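Local atomic coordinates of FYVE-finger-containing Rab5 effector protein rabenosyn-5 (Homo sapiens, PDB entry 1Z0J), a protein that probably acts as an effector of Rab GTPases such as Rab5, binding them through a small helical Rab-binding domain captured in this fragment. Residues B[40-43]-B[44-48]. Numbering follows the deposited sequence.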
ATOM      1  N   LEU B  40      -5.515  14.073   2.529  1.00 17.71           N
ATOM      2  CA  LEU B  40      -5.705  14.104   1.089  1.00 17.74           C
ATOM      3  C   LEU B  40      -5.224  15.423   0.482  1.00 19.78           C
ATOM      4  O   LEU B  40      -4.657  15.437  -0.608  1.00 16.20           O
ATOM      5  CB  LEU B  40      -7.171  13.842   0.747  1.00 20.51           C
ATOM      6  CG  LEU B  40      -7.659  12.430   1.081  1.00 16.52           C
ATOM      7  CD1 LEU B  40      -9.174  12.408   1.207  1.00 23.31           C
ATOM      8  CD2 LEU B  40      -7.190  11.412   0.036  1.00 17.76           C
ATOM      9  N   THR B  41      -5.443  16.524   1.196  1.00 20.26           N
ATOM     10  CA  THR B  41      -4.981  17.845   0.765  1.00 20.19           C
ATOM     11  C   THR B  41      -3.450  17.922   0.723  1.00 18.06           C
ATOM     12  O   THR B  41      -2.879  18.528  -0.194  1.00 20.46           O
ATOM     13  CB  THR B  41      -5.610  18.955   1.637  1.00 19.47           C
ATOM     14  OG1 THR B  41      -7.033  18.909   1.471  1.00 21.98           O
ATOM     15  CG2 THR B  41      -5.105  20.342   1.239  1.00 24.04           C
ATOM     16  N   GLU B  42      -2.792  17.288   1.688  1.00 17.84           N
ATOM     17  CA  GLU B  42      -1.330  17.179   1.700  1.00 20.43           C
ATOM     18  C   GLU B  42      -0.822  16.423   0.461  1.00 19.22           C
ATOM     19  O   GLU B  42       0.146  16.837  -0.183  1.00 18.86           O
ATOM     20  CB  GLU B  42      -0.858  16.484   2.983  1.00 20.63           C
ATOM     21  CG  GLU B  42       0.649  16.276   3.091  1.00 24.70           C
ATOM     22  CD  GLU B  42       1.028  15.099   3.977  1.00 31.64           C
ATOM     23  OE1 GLU B  42       0.234  14.724   4.867  1.00 40.79           O
ATOM     24  OE2 GLU B  42       2.129  14.541   3.778  1.00 41.25           O
ATOM     25  N   ASN B  43      -1.482  15.316   0.127  1.00 16.03           N
ATOM     26  CA  ASN B  43      -1.128  14.559  -1.075  1.00 15.91           C
ATOM     27  C   ASN B  43      -1.354  15.382  -2.347  1.00 15.27           C
ATOM     28  O   ASN B  43      -0.530  15.365  -3.266  1.00 14.88           O
ATOM     29  CB  ASN B  43      -1.922  13.251  -1.145  1.00 15.16           C
ATOM     30  CG  ASN B  43      -1.402  12.334  -2.219  1.00 13.44           C
ATOM     31  OD1 ASN B  43      -2.070  12.081  -3.214  1.00 13.58           O
ATOM     32  ND2 ASN B  43      -0.179  11.850  -2.035  1.00 15.54           N
ATOM     33  N   LEU B  44      -2.467  16.103  -2.396  1.00 16.11           N
ATOM     34  CA  LEU B  44      -2.739  17.012  -3.505  1.00 17.46           C
ATOM     35  C   LEU B  44      -1.612  18.037  -3.672  1.00 18.77           C
ATOM     36  O   LEU B  44      -1.132  18.266  -4.779  1.00 15.48           O
ATOM     37  CB  LEU B  44      -4.090  17.721  -3.319  1.00 18.20           C
ATOM     38  CG  LEU B  44      -4.530  18.672  -4.436  1.00 19.91           C
ATOM     39  CD1 LEU B  44      -4.722  17.922  -5.750  1.00 24.68           C
ATOM     40  CD2 LEU B  44      -5.801  19.416  -4.048  1.00 24.21           C
ATOM     41  N   ARG B  45      -1.177  18.633  -2.565  1.00 17.90           N
ATOM     42  CA  ARG B  45      -0.074  19.591  -2.594  1.00 20.02           C
ATOM     43  C   ARG B  45       1.196  18.965  -3.175  1.00 18.18           C
ATOM     44  O   ARG B  45       1.903  19.582  -3.980  1.00 16.66           O
ATOM     45  CB  ARG B  45       0.191  20.143  -1.193  1.00 20.40           C
ATOM     46  CG  ARG B  45      -0.852  21.154  -0.726  1.00 24.85           C
ATOM     47  CD  ARG B  45      -0.377  21.904   0.508  1.00 28.28           C
ATOM     48  NE  ARG B  45      -1.482  22.527   1.234  1.00 33.65           N
ATOM     49  CZ  ARG B  45      -2.041  22.029   2.335  1.00 36.25           C
ATOM     50  NH1 ARG B  45      -1.608  20.888   2.856  1.00 40.74           N
ATOM     51  NH2 ARG B  45      -3.041  22.677   2.918  1.00 38.85           N
ATOM     52  N   GLU B  46       1.468  17.725  -2.790  1.00 16.77           N
ATOM     53  CA  GLU B  46       2.654  17.021  -3.266  1.00 17.36           C
ATOM     54  C   GLU B  46       2.589  16.694  -4.756  1.00 14.88           C
ATOM     55  O   GLU B  46       3.588  16.828  -5.471  1.00 16.96           O
ATOM     56  CB  GLU B  46       2.912  15.775  -2.417  1.00 20.71           C
ATOM     57  CG  GLU B  46       3.525  16.127  -1.061  1.00 27.17           C
ATOM     58  CD  GLU B  46       3.060  15.232   0.073  1.00 33.04           C
ATOM     59  OE1 GLU B  46       2.558  14.121  -0.195  1.00 36.17           O
ATOM     60  OE2 GLU B  46       3.207  15.649   1.244  1.00 36.42           O
ATOM     61  N   LEU B  47       1.416  16.268  -5.226  1.00 14.38           N
ATOM     62  CA  LEU B  47       1.214  16.016  -6.648  1.00 13.55           C
ATOM     63  C   LEU B  47       1.398  17.295  -7.460  1.00 14.12           C
ATOM     64  O   LEU B  47       2.038  17.277  -8.519  1.00 14.25           O
ATOM     65  CB  LEU B  47      -0.175  15.425  -6.900  1.00 14.80           C
ATOM     66  CG  LEU B  47      -0.482  14.039  -6.318  1.00 14.33           C
ATOM     67  CD1 LEU B  47      -1.957  13.734  -6.467  1.00 14.88           C
ATOM     68  CD2 LEU B  47       0.369  12.940  -6.966  1.00 17.49           C
ATOM     69  N   LYS B  48       0.848  18.403  -6.967  1.00 14.17           N
ATOM     70  CA  LYS B  48       0.990  19.695  -7.641  1.00 16.32           C
ATOM     71  C   LYS B  48       2.446  20.175  -7.680  1.00 14.99           C
ATOM     72  O   LYS B  48       2.891  20.730  -8.684  1.00 16.47           O
ATOM     73  CB  LYS B  48       0.086  20.741  -6.986  1.00 16.66           C
ATOM     74  CG  LYS B  48      -1.390  20.555  -7.300  1.00 17.10           C
ATOM     75  CD  LYS B  48      -2.249  21.627  -6.637  1.00 23.82           C
ATOM     76  CE  LYS B  48      -3.662  21.620  -7.198  1.00 31.43           C
ATOM     77  NZ  LYS B  48      -4.464  22.787  -6.734  1.00 36.95           N
TER
HETATM   78  O   HOH W   1       0.853  12.380   0.658  1.00 29.64           O
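The amides of Leu44 to Leu47 donate to the carbonyl oxygens of Leu40 to Asn43 in four successive i to i+4 bonds of helix 34-54, the last of them, Leu47 N to Asn43 O, at 2.9 Å. On this regular frame the side chains one turn apart meet in three quite different ways.

Asn43 and Glu46 are joined through a water rather than directly. Asn43 ND2 donates to this water at 2.9 Å. The water donates in turn to Glu46 OE1 at 2.6 Å, and the amide and carboxylate planes stand 90° apart. The other end of the amide, OD1, rests 3.7 Å from Leu47 CD1 and accepts a hydrogen bond from an aromatic side chain of the partner protein chain.

Glu42 and Glu46 bring two carboxylates together, OE2 to OE2 at 3.0 Å, with their planes almost perpendicular. A bend at chi2 (145°) turns the Glu46 carboxylate back over the preceding turn, its CD 3.3 Å from the carbonyl oxygen of Glu42.

Thr41 and Arg45 meet without a polar bond: the methyl CG2 lies over one face of the guanidinium, off-centre toward its rim and 3.5 Å from NH2. Thr41 OG1, set beside its own backbone nitrogen, is hydrogen-bonded to the carbonyl oxygen of Val37. Leu44 on Ile25 and Leu47 on Ile18 join the two helices of the hairpin, while Leu40 and Leu47 also meet aromatic side chains of another protein's chain.

Glu42 OE2 and Glu46 OE2 would repel if both carboxylates were charged, so a shared proton, or a raised pKa for one of them, is plausible. Asn43, by contrast, uses both ends of its amide; with Leu40 and Leu47 it faces the partner protein, consistent with a recognition face of this Rab-binding domain.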